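Local atomic coordinates of beta-1,4-mannanase (Cellulomonas fimi, PDB entry 2BVY), a protein that is an endo-beta-1,4-mannanase expected to cleave internal bonds of mannan, here as its family 26 catalytic barrel with an immunoglobulin-like domain. Residues 37-42 with 65-70; 280-285 with 320-325; 299-304 with 343-348. One frame throughout, in Å; residues are numbered along the deposited sequence.

Contact 1. Residues 37-42 with 65-70; sequences QHTTSF and AVFGWD
W69, Q37 and G68 bury the most surface in this contact. Q37 and G68 form a parallel bridge between neighbouring strands of the barrel, with CA atoms 4.2 Å apart. Q37 CG is anti to the backbone N (chi1 -176°) and the chain then bends at chi2, which lays the amide across the backbone of G68. Q37 NE2 sits 3.3 Å from G68 CA, so close that a beta carbon on G68 would clash with it. The same NE2 is hydrogen-bonded to E320 and to a water. G68 O is held twice: H38 N donates to it at 2.8 Å and 170°, and a second water links it to T39 N. That water lies over one face of the W69 indole. The turn after Q37 meets the edge of this ring, with T40 OG1 3.2 Å from W69 CH2 and nearly in its plane. Beside it, T39 CG2 packs over the face of F67, 3.9 Å from the ring centroid. W69 NE1 bonds to N108. Strand 32-37 thus runs on into a loop that folds against strand 66-70 near the catalytic cleft. Helix 87-104 covers T40, F67 and W69, and strand 107-111 flanks the other edge of strand 66-70.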
loop_
_atom_site.group_PDB
_atom_site.type_symbol
_atom_site.label_atom_id
_atom_site.label_comp_id
_atom_site.label_asym_id
_atom_site.label_seq_id
_atom_site.Cartn_x
_atom_site.Cartn_y
_atom_site.Cartn_z
ATOM N N GLN A 37 -10.808 9.007 -0.429
ATOM C CA GLN A 37 -9.568 9.670 -0.838
ATOM C C GLN A 37 -9.730 11.196 -0.913
ATOM O O GLN A 37 -10.731 11.694 -1.435
ATOM C CB GLN A 37 -9.140 9.136 -2.208
ATOM C CG GLN A 37 -7.807 9.667 -2.717
ATOM C CD GLN A 37 -6.615 8.994 -2.066
ATOM O OE1 GLN A 37 -5.461 9.330 -2.356
ATOM N NE2 GLN A 37 -6.878 8.038 -1.190
ATOM N N HIS A 38 -8.746 11.930 -0.393
ATOM C CA HIS A 38 -8.771 13.395 -0.430
ATOM C C HIS A 38 -10.105 13.939 0.075
ATOM O O HIS A 38 -10.614 14.944 -0.439
ATOM C CB HIS A 38 -8.567 13.874 -1.867
ATOM C CG HIS A 38 -7.159 13.750 -2.358
ATOM N ND1 HIS A 38 -6.122 14.488 -1.832
ATOM C CD2 HIS A 38 -6.624 12.999 -3.348
ATOM C CE1 HIS A 38 -5.006 14.199 -2.479
ATOM N NE2 HIS A 38 -5.283 13.299 -3.405
ATOM N N THR A 39 -10.661 13.290 1.086
ATOM C CA THR A 39 -11.962 13.688 1.594
ATOM C C THR A 39 -12.045 15.145 2.072
ATOM O O THR A 39 -13.101 15.775 1.954
ATOM C CB THR A 39 -12.444 12.682 2.694
ATOM O OG1 THR A 39 -13.877 12.669 2.730
ATOM C CG2 THR A 39 -11.894 13.043 4.065
ATOM N N THR A 40 -10.944 15.699 2.577
ATOM C CA THR A 40 -10.966 17.088 3.031
ATOM C C THR A 40 -10.148 18.022 2.147
ATOM O O THR A 40 -9.949 19.187 2.491
ATOM C CB THR A 40 -10.457 17.241 4.491
ATOM O OG1 THR A 40 -9.101 16.786 4.582
ATOM C CG2 THR A 40 -11.336 16.443 5.457
ATOM N N SER A 41 -9.675 17.524 1.011
ATOM C CA SER A 41 -8.885 18.366 0.115
ATOM C C SER A 41 -9.559 18.601 -1.239
ATOM O O SER A 41 -9.255 19.577 -1.929
ATOM C CB SER A 41 -7.491 17.765 -0.083
ATOM O OG SER A 41 -7.563 16.448 -0.578
ATOM N N PHE A 42 -10.473 17.704 -1.602
ATOM C CA PHE A 42 -11.225 17.782 -2.857
ATOM C C PHE A 42 -12.708 17.536 -2.577
ATOM O O PHE A 42 -13.080 16.502 -2.025
ATOM C CB PHE A 42 -10.730 16.726 -3.841
ATOM C CG PHE A 42 -9.501 17.125 -4.598
ATOM C CD1 PHE A 42 -9.593 17.985 -5.689
ATOM C CD2 PHE A 42 -8.250 16.632 -4.229
ATOM C CE1 PHE A 42 -8.450 18.354 -6.416
ATOM C CE2 PHE A 42 -7.102 16.991 -4.941
ATOM C CZ PHE A 42 -7.203 17.857 -6.042
ATOM N N ALA A 65 -14.367 7.139 8.163
ATOM C CA ALA A 65 -13.523 6.582 9.212
ATOM C C ALA A 65 -12.073 6.579 8.733
ATOM O O ALA A 65 -11.142 6.665 9.530
ATOM C CB ALA A 65 -13.970 5.173 9.542
ATOM N N VAL A 66 -11.894 6.505 7.419
ATOM C CA VAL A 66 -10.566 6.471 6.820
ATOM C C VAL A 66 -10.345 7.643 5.864
ATOM O O VAL A 66 -11.169 7.905 4.995
ATOM C CB VAL A 66 -10.349 5.131 6.045
ATOM C CG1 VAL A 66 -9.036 5.163 5.275
ATOM C CG2 VAL A 66 -10.363 3.964 7.012
ATOM N N PHE A 67 -9.231 8.346 6.040
ATOM C CA PHE A 67 -8.873 9.481 5.191
ATOM C C PHE A 67 -7.705 9.035 4.313
ATOM O O PHE A 67 -6.615 8.779 4.821
ATOM C CB PHE A 67 -8.422 10.673 6.042
ATOM C CG PHE A 67 -9.530 11.340 6.813
ATOM C CD1 PHE A 67 -10.375 10.603 7.637
ATOM C CD2 PHE A 67 -9.700 12.721 6.745
ATOM C CE1 PHE A 67 -11.366 11.230 8.385
ATOM C CE2 PHE A 67 -10.694 13.364 7.491
ATOM C CZ PHE A 67 -11.525 12.618 8.313
ATOM N N GLY A 68 -7.929 8.933 3.006
ATOM C CA GLY A 68 -6.862 8.504 2.115
ATOM C C GLY A 68 -6.126 9.657 1.460
ATOM O O GLY A 68 -6.735 10.651 1.087
ATOM N N TRP A 69 -4.812 9.520 1.315
ATOM C CA TRP A 69 -3.995 10.556 0.699
ATOM C C TRP A 69 -3.060 9.932 -0.329
ATOM O O TRP A 69 -3.073 8.721 -0.535
ATOM C CB TRP A 69 -3.168 11.284 1.757
ATOM C CG TRP A 69 -3.963 11.710 2.961
ATOM C CD1 TRP A 69 -3.987 11.103 4.191
ATOM C CD2 TRP A 69 -4.847 12.833 3.052
ATOM N NE1 TRP A 69 -4.827 11.784 5.038
ATOM C CE2 TRP A 69 -5.369 12.850 4.367
ATOM C CE3 TRP A 69 -5.250 13.826 2.151
ATOM C CZ2 TRP A 69 -6.274 13.828 4.805
ATOM C CZ3 TRP A 69 -6.156 14.803 2.587
ATOM C CH2 TRP A 69 -6.654 14.793 3.903
ATOM N N ASP A 70 -2.234 10.760 -0.962
ATOM C CA ASP A 70 -1.317 10.250 -1.969
ATOM C C ASP A 70 -0.055 11.100 -2.103
ATOM O O ASP A 70 -0.120 12.320 -2.023
ATOM C CB ASP A 70 -2.043 10.187 -3.313
ATOM C CG ASP A 70 -1.363 9.263 -4.289
ATOM O OD1 ASP A 70 -0.330 9.658 -4.880
ATOM O OD2 ASP A 70 -1.856 8.126 -4.446
HETATM O O HOH W 1 -5.166 5.961 -0.474
HETATM O O HOH W 2 -8.448 12.158 2.972
#

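Contact 2. Residues 280-285 with 320-325; sequences FTEFGV and ETWANF
E320 is joined by its backbone to two residues of 280-285. E320 N gives a weak hydrogen bond to F280 O at 3.4 Å. E320 O accepts from F283 N at 3.0 Å. A water bridges E320 OE1 to T281 O, while OE2 is bonded to Q37. T321 follows, with OG1 anti to the backbone N (chi1 -163°). This brings T321 OG1 to F283 O at 2.7 Å, in the carbonyl plane and on a lone pair. T321 CB then lies over the F283 ring face, 4.2 Å from its centroid. A beta carbon on G284 would run into T321 OG1. W322 comes next. W322 CZ3 is 3.5 Å from OE2 of E282, the predicted nucleophile, and the carboxylate and indole planes are 28° apart. E282 OE2 also forms a salt bridge with R171, and OE1 bonds to Y248. With an alanine here, R171 and Y248 would probably lose their carboxylate partner and a gap open beside the W322 ring. Strands 282-285 and 318-321 are the last two of the barrel, joined through helix 299-309. That helix covers F283 on the outside, strand 242-249 flanks 282-285, and strand 32-37 pairs with 318-321.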
loop_
_atom_site.group_PDB
_atom_site.type_symbol
_atom_site.label_atom_id
_atom_site.label_comp_id
_atom_site.label_asym_id
_atom_site.label_seq_id
_atom_site.Cartn_x
_atom_site.Cartn_y
_atom_site.Cartn_z
ATOM N N PHE A 280 -10.674 -4.040 1.896
ATOM C CA PHE A 280 -11.119 -3.675 0.556
ATOM C C PHE A 280 -10.490 -2.298 0.299
ATOM O O PHE A 280 -11.184 -1.283 0.322
ATOM C CB PHE A 280 -12.654 -3.577 0.557
ATOM C CG PHE A 280 -13.291 -3.704 -0.806
ATOM C CD1 PHE A 280 -12.537 -3.590 -1.971
ATOM C CD2 PHE A 280 -14.661 -3.911 -0.915
ATOM C CE1 PHE A 280 -13.143 -3.679 -3.218
ATOM C CE2 PHE A 280 -15.282 -4.002 -2.163
ATOM C CZ PHE A 280 -14.524 -3.887 -3.314
ATOM N N THR A 281 -9.171 -2.281 0.065
ATOM C CA THR A 281 -8.421 -1.040 -0.142
ATOM C C THR A 281 -8.973 -0.033 -1.155
ATOM O O THR A 281 -8.821 1.166 -0.969
ATOM C CB THR A 281 -6.933 -1.334 -0.468
ATOM O OG1 THR A 281 -6.838 -2.353 -1.470
ATOM C CG2 THR A 281 -6.211 -1.799 0.782
ATOM N N GLU A 282 -9.591 -0.509 -2.227
ATOM C CA GLU A 282 -10.178 0.391 -3.215
ATOM C C GLU A 282 -11.425 -0.230 -3.825
ATOM O O GLU A 282 -11.408 -1.376 -4.282
ATOM C CB GLU A 282 -9.184 0.747 -4.342
ATOM C CG GLU A 282 -8.320 1.972 -4.061
ATOM C CD GLU A 282 -7.588 2.491 -5.301
ATOM O OE1 GLU A 282 -8.226 2.608 -6.372
ATOM O OE2 GLU A 282 -6.380 2.794 -5.205
ATOM N N PHE A 283 -12.509 0.533 -3.811
ATOM C CA PHE A 283 -13.760 0.080 -4.380
ATOM C C PHE A 283 -14.517 1.307 -4.865
ATOM O O PHE A 283 -14.316 2.415 -4.361
ATOM C CB PHE A 283 -14.606 -0.649 -3.335
ATOM C CG PHE A 283 -15.467 0.268 -2.503
ATOM C CD1 PHE A 283 -14.936 0.945 -1.410
ATOM C CD2 PHE A 283 -16.804 0.465 -2.830
ATOM C CE1 PHE A 283 -15.732 1.804 -0.653
ATOM C CE2 PHE A 283 -17.609 1.321 -2.085
ATOM C CZ PHE A 283 -17.074 1.992 -0.991
ATOM N N GLY A 284 -15.394 1.105 -5.837
ATOM C CA GLY A 284 -16.171 2.210 -6.353
ATOM C C GLY A 284 -16.753 1.889 -7.708
ATOM O O GLY A 284 -16.450 0.848 -8.300
ATOM N N VAL A 285 -17.613 2.780 -8.185
ATOM C CA VAL A 285 -18.238 2.627 -9.489
ATOM C C VAL A 285 -17.162 3.003 -10.510
ATOM O O VAL A 285 -16.477 4.014 -10.346
ATOM C CB VAL A 285 -19.461 3.572 -9.617
ATOM C CG1 VAL A 285 -20.036 3.512 -11.019
ATOM C CG2 VAL A 285 -20.534 3.168 -8.602
ATOM N N GLU A 320 -12.307 1.844 0.992
ATOM C CA GLU A 320 -12.117 3.236 0.593
ATOM C C GLU A 320 -12.510 3.457 -0.861
ATOM O O GLU A 320 -12.119 2.676 -1.735
ATOM C CB GLU A 320 -10.637 3.630 0.754
ATOM C CG GLU A 320 -10.367 5.147 0.682
ATOM C CD GLU A 320 -8.968 5.507 0.155
ATOM O OE1 GLU A 320 -8.006 4.730 0.342
ATOM O OE2 GLU A 320 -8.829 6.588 -0.446
ATOM N N THR A 321 -13.283 4.505 -1.131
ATOM C CA THR A 321 -13.634 4.785 -2.513
ATOM C C THR A 321 -12.805 6.004 -2.920
ATOM O O THR A 321 -12.219 6.666 -2.059
ATOM C CB THR A 321 -15.154 5.014 -2.704
ATOM O OG1 THR A 321 -15.464 4.888 -4.096
ATOM C CG2 THR A 321 -15.582 6.386 -2.205
ATOM N N TRP A 322 -12.744 6.308 -4.214
ATOM C CA TRP A 322 -11.893 7.401 -4.660
ATOM C C TRP A 322 -12.349 8.850 -4.499
ATOM O O TRP A 322 -13.478 9.140 -4.096
ATOM C CB TRP A 322 -11.440 7.149 -6.098
ATOM C CG TRP A 322 -9.999 7.525 -6.292
ATOM C CD1 TRP A 322 -9.494 8.423 -7.193
ATOM C CD2 TRP A 322 -8.880 7.038 -5.539
ATOM N NE1 TRP A 322 -8.128 8.524 -7.043
ATOM C CE2 TRP A 322 -7.727 7.683 -6.037
ATOM C CE3 TRP A 322 -8.740 6.115 -4.493
ATOM C CZ2 TRP A 322 -6.446 7.433 -5.522
ATOM C CZ3 TRP A 322 -7.466 5.867 -3.981
ATOM C CH2 TRP A 322 -6.339 6.523 -4.498
ATOM N N ALA A 323 -11.435 9.756 -4.827
ATOM C CA ALA A 323 -11.638 11.196 -4.670
ATOM C C ALA A 323 -12.743 11.880 -5.459
ATOM O O ALA A 323 -13.167 11.424 -6.528
ATOM C CB ALA A 323 -10.313 11.923 -4.921
ATOM N N ASN A 324 -13.191 13.001 -4.902
ATOM C CA ASN A 324 -14.226 13.825 -5.504
ATOM C C ASN A 324 -13.547 15.030 -6.176
ATOM O O ASN A 324 -13.664 16.176 -5.724
ATOM C CB ASN A 324 -15.217 14.278 -4.423
ATOM C CG ASN A 324 -16.348 13.280 -4.212
ATOM O OD1 ASN A 324 -16.181 12.073 -4.418
ATOM N ND2 ASN A 324 -17.508 13.781 -3.790
ATOM N N PHE A 325 -12.833 14.748 -7.265
ATOM C CA PHE A 325 -12.105 15.777 -8.006
ATOM C C PHE A 325 -12.982 16.865 -8.615
ATOM O O PHE A 325 -12.852 18.041 -8.273
ATOM C CB PHE A 325 -11.266 15.129 -9.109
ATOM C CG PHE A 325 -10.216 14.185 -8.593
ATOM C CD1 PHE A 325 -9.289 14.606 -7.645
ATOM C CD2 PHE A 325 -10.145 12.875 -9.069
ATOM C CE1 PHE A 325 -8.304 13.738 -7.178
ATOM C CE2 PHE A 325 -9.160 11.995 -8.607
ATOM C CZ PHE A 325 -8.240 12.427 -7.662
HETATM O O HOH W 3 -7.118 2.209 0.868
HETATM O O HOH W 4 -17.673 4.995 -5.852
#

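Contact 3. Residues 299-304 with 343-348; sequences WFTKVL and FQAYAA
Two helices of the outer layer of the catalytic TIM barrel meet here, F300 and L304 of helix 299-309 facing F343 and Y346 of helix 340-348. The short axes pass 8.1 Å apart and run the same way, at 36° to each other. F343 turns its edge to the face of F300 in a T-shaped stack. The centroids of the F300 and F343 rings are 5.3 Å apart and the planes stand at 74°. F343 CD1 points over the centre of the F300 ring, and W299 covers the opposite face. The F343 ring gets there with CG anti to the backbone N (chi1 175°). At the root of the side chains, F300 CB and Y346 CB are 3.8 Å apart. The edge of the Y346 ring comes against the backbone, with Y346 CD2 3.6 Å from F300 O. That oxygen is already bonded to L304 N within its own helix. L304 CG sits 3.6 Å from Y346 CD2, and the two side chains cross at about a right angle. At the outer side T301 CG2 touches A345 CB at 3.9 Å. The inner side rests on the barrel, where F300 and Y346 both reach F283. A347, with D349 and T352, belongs to a magnesium site seen in this protein but empty in this model, and Y346 O bonds to T352. Between residues 299-304 and 343-348 the contact is apolar and aromatic. The same two helices are also tied by a hydrogen bond from T301 OG1 to D342 OD1, one residue before F343, so a polar link stands beside the ring and aliphatic packing.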
loop_
_atom_site.group_PDB
_atom_site.type_symbol
_atom_site.label_atom_id
_atom_site.label_comp_id
_atom_site.label_asym_id
_atom_site.label_seq_id
_atom_site.Cartn_x
_atom_site.Cartn_y
_atom_site.Cartn_z
ATOM N N TRP A 299 -26.146 0.518 -6.305
ATOM C CA TRP A 299 -24.824 -0.101 -6.297
ATOM C C TRP A 299 -24.181 -0.222 -4.922
ATOM O O TRP A 299 -23.666 -1.273 -4.564
ATOM C CB TRP A 299 -23.875 0.675 -7.221
ATOM C CG TRP A 299 -22.615 -0.057 -7.528
ATOM C CD1 TRP A 299 -22.427 -0.992 -8.511
ATOM C CD2 TRP A 299 -21.366 0.059 -6.839
ATOM N NE1 TRP A 299 -21.137 -1.463 -8.478
ATOM C CE2 TRP A 299 -20.462 -0.838 -7.462
ATOM C CE3 TRP A 299 -20.920 0.832 -5.755
ATOM C CZ2 TRP A 299 -19.133 -0.982 -7.037
ATOM C CZ3 TRP A 299 -19.595 0.689 -5.332
ATOM C CH2 TRP A 299 -18.718 -0.213 -5.975
ATOM N N PHE A 300 -24.193 0.857 -4.151
ATOM C CA PHE A 300 -23.571 0.819 -2.839
ATOM C C PHE A 300 -24.219 -0.176 -1.873
ATOM O O PHE A 300 -23.515 -0.972 -1.253
ATOM C CB PHE A 300 -23.547 2.226 -2.240
ATOM C CG PHE A 300 -22.640 3.173 -2.976
ATOM C CD1 PHE A 300 -21.259 3.089 -2.826
ATOM C CD2 PHE A 300 -23.163 4.145 -3.823
ATOM C CE1 PHE A 300 -20.413 3.959 -3.504
ATOM C CE2 PHE A 300 -22.324 5.020 -4.508
ATOM C CZ PHE A 300 -20.952 4.930 -4.350
ATOM N N THR A 301 -25.544 -0.150 -1.749
ATOM C CA THR A 301 -26.215 -1.082 -0.839
ATOM C C THR A 301 -26.159 -2.525 -1.343
ATOM O O THR A 301 -26.103 -3.458 -0.548
ATOM C CB THR A 301 -27.696 -0.693 -0.589
ATOM O OG1 THR A 301 -28.399 -0.622 -1.834
ATOM C CG2 THR A 301 -27.775 0.650 0.129
ATOM N N LYS A 302 -26.174 -2.710 -2.661
ATOM C CA LYS A 302 -26.093 -4.056 -3.220
ATOM C C LYS A 302 -24.727 -4.638 -2.884
ATOM O O LYS A 302 -24.620 -5.795 -2.483
ATOM C CB LYS A 302 -26.306 -4.029 -4.739
ATOM C CG LYS A 302 -27.785 -3.966 -5.133
ATOM C CD LYS A 302 -28.000 -3.590 -6.594
ATOM C CE LYS A 302 -27.645 -4.721 -7.541
ATOM N NZ LYS A 302 -28.039 -4.386 -8.942
ATOM N N VAL A 303 -23.686 -3.825 -3.030
ATOM C CA VAL A 303 -22.344 -4.270 -2.715
ATOM C C VAL A 303 -22.223 -4.547 -1.212
ATOM O O VAL A 303 -21.637 -5.555 -0.814
ATOM C CB VAL A 303 -21.286 -3.214 -3.117
ATOM C CG1 VAL A 303 -19.925 -3.610 -2.564
ATOM C CG2 VAL A 303 -21.215 -3.094 -4.623
ATOM N N LEU A 304 -22.774 -3.658 -0.382
ATOM C CA LEU A 304 -22.704 -3.838 1.067
ATOM C C LEU A 304 -23.436 -5.119 1.462
ATOM O O LEU A 304 -22.910 -5.934 2.211
ATOM C CB LEU A 304 -23.341 -2.656 1.802
ATOM C CG LEU A 304 -22.642 -2.097 3.052
ATOM C CD1 LEU A 304 -23.653 -1.263 3.860
ATOM C CD2 LEU A 304 -22.071 -3.216 3.911
ATOM N N PHE A 343 -26.210 5.887 -1.594
ATOM C CA PHE A 343 -24.980 6.066 -0.832
ATOM C C PHE A 343 -25.293 6.434 0.610
ATOM O O PHE A 343 -24.617 5.975 1.529
ATOM C CB PHE A 343 -24.085 7.162 -1.430
ATOM C CG PHE A 343 -22.866 7.449 -0.596
ATOM C CD1 PHE A 343 -21.821 6.529 -0.525
ATOM C CD2 PHE A 343 -22.794 8.599 0.181
ATOM C CE1 PHE A 343 -20.725 6.744 0.311
ATOM C CE2 PHE A 343 -21.704 8.824 1.022
ATOM C CZ PHE A 343 -20.665 7.890 1.086
ATOM N N GLN A 344 -26.308 7.273 0.808
ATOM C CA GLN A 344 -26.689 7.687 2.158
ATOM C C GLN A 344 -27.251 6.512 2.954
ATOM O O GLN A 344 -27.067 6.439 4.165
ATOM C CB GLN A 344 -27.714 8.827 2.100
ATOM C CG GLN A 344 -27.139 10.114 1.532
ATOM C CD GLN A 344 -28.179 11.200 1.370
ATOM O OE1 GLN A 344 -29.200 11.000 0.727
ATOM N NE2 GLN A 344 -27.920 12.359 1.953
ATOM N N ALA A 345 -27.936 5.598 2.273
ATOM C CA ALA A 345 -28.486 4.419 2.929
ATOM C C ALA A 345 -27.292 3.548 3.333
ATOM O O ALA A 345 -27.252 2.976 4.427
ATOM C CB ALA A 345 -29.402 3.658 1.966
ATOM N N TYR A 346 -26.312 3.472 2.437
ATOM C CA TYR A 346 -25.103 2.697 2.692
ATOM C C TYR A 346 -24.379 3.273 3.906
ATOM O O TYR A 346 -23.789 2.537 4.690
ATOM C CB TYR A 346 -24.189 2.735 1.458
ATOM C CG TYR A 346 -22.742 2.389 1.722
ATOM C CD1 TYR A 346 -21.876 3.318 2.301
ATOM C CD2 TYR A 346 -22.238 1.122 1.405
ATOM C CE1 TYR A 346 -20.541 2.995 2.563
ATOM C CE2 TYR A 346 -20.908 0.788 1.659
ATOM C CZ TYR A 346 -20.066 1.728 2.241
ATOM O OH TYR A 346 -18.759 1.392 2.527
ATOM N N ALA A 347 -24.428 4.593 4.056
ATOM C CA ALA A 347 -23.762 5.255 5.177
ATOM C C ALA A 347 -24.527 5.055 6.485
ATOM O O ALA A 347 -23.934 4.948 7.560
ATOM C CB ALA A 347 -23.609 6.747 4.884
ATOM N N ALA A 348 -25.851 5.018 6.377
ATOM C CA ALA A 348 -26.719 4.843 7.528
ATOM C C ALA A 348 -26.671 3.409 8.058
ATOM O O ALA A 348 -26.920 3.177 9.236
ATOM C CB ALA A 348 -28.150 5.221 7.154
#

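All three contacts are largely buried. Contacts 1 and 2 belong to the parallel barrel sheet at its catalytic end. They touch directly: Q37 of contact 1 meets E320 and W322 of contact 2, and strand 32-37 pairs with strand 318-321. Contact 3 lies nearer the surface, where A345 is exposed; its centre is about 25 Å from the centre of the chain, against about 15 and 14 Å for contacts 1 and 2. Helix 299-309 joins the two strands of contact 2, and W299 and Y346 pack on F283. Chemistry follows place. The strand contacts add CH-pi packing to backbone bonds, waters and polar side chains; residues 299-304 and 343-348 meet mainly through aromatic and aliphatic groups.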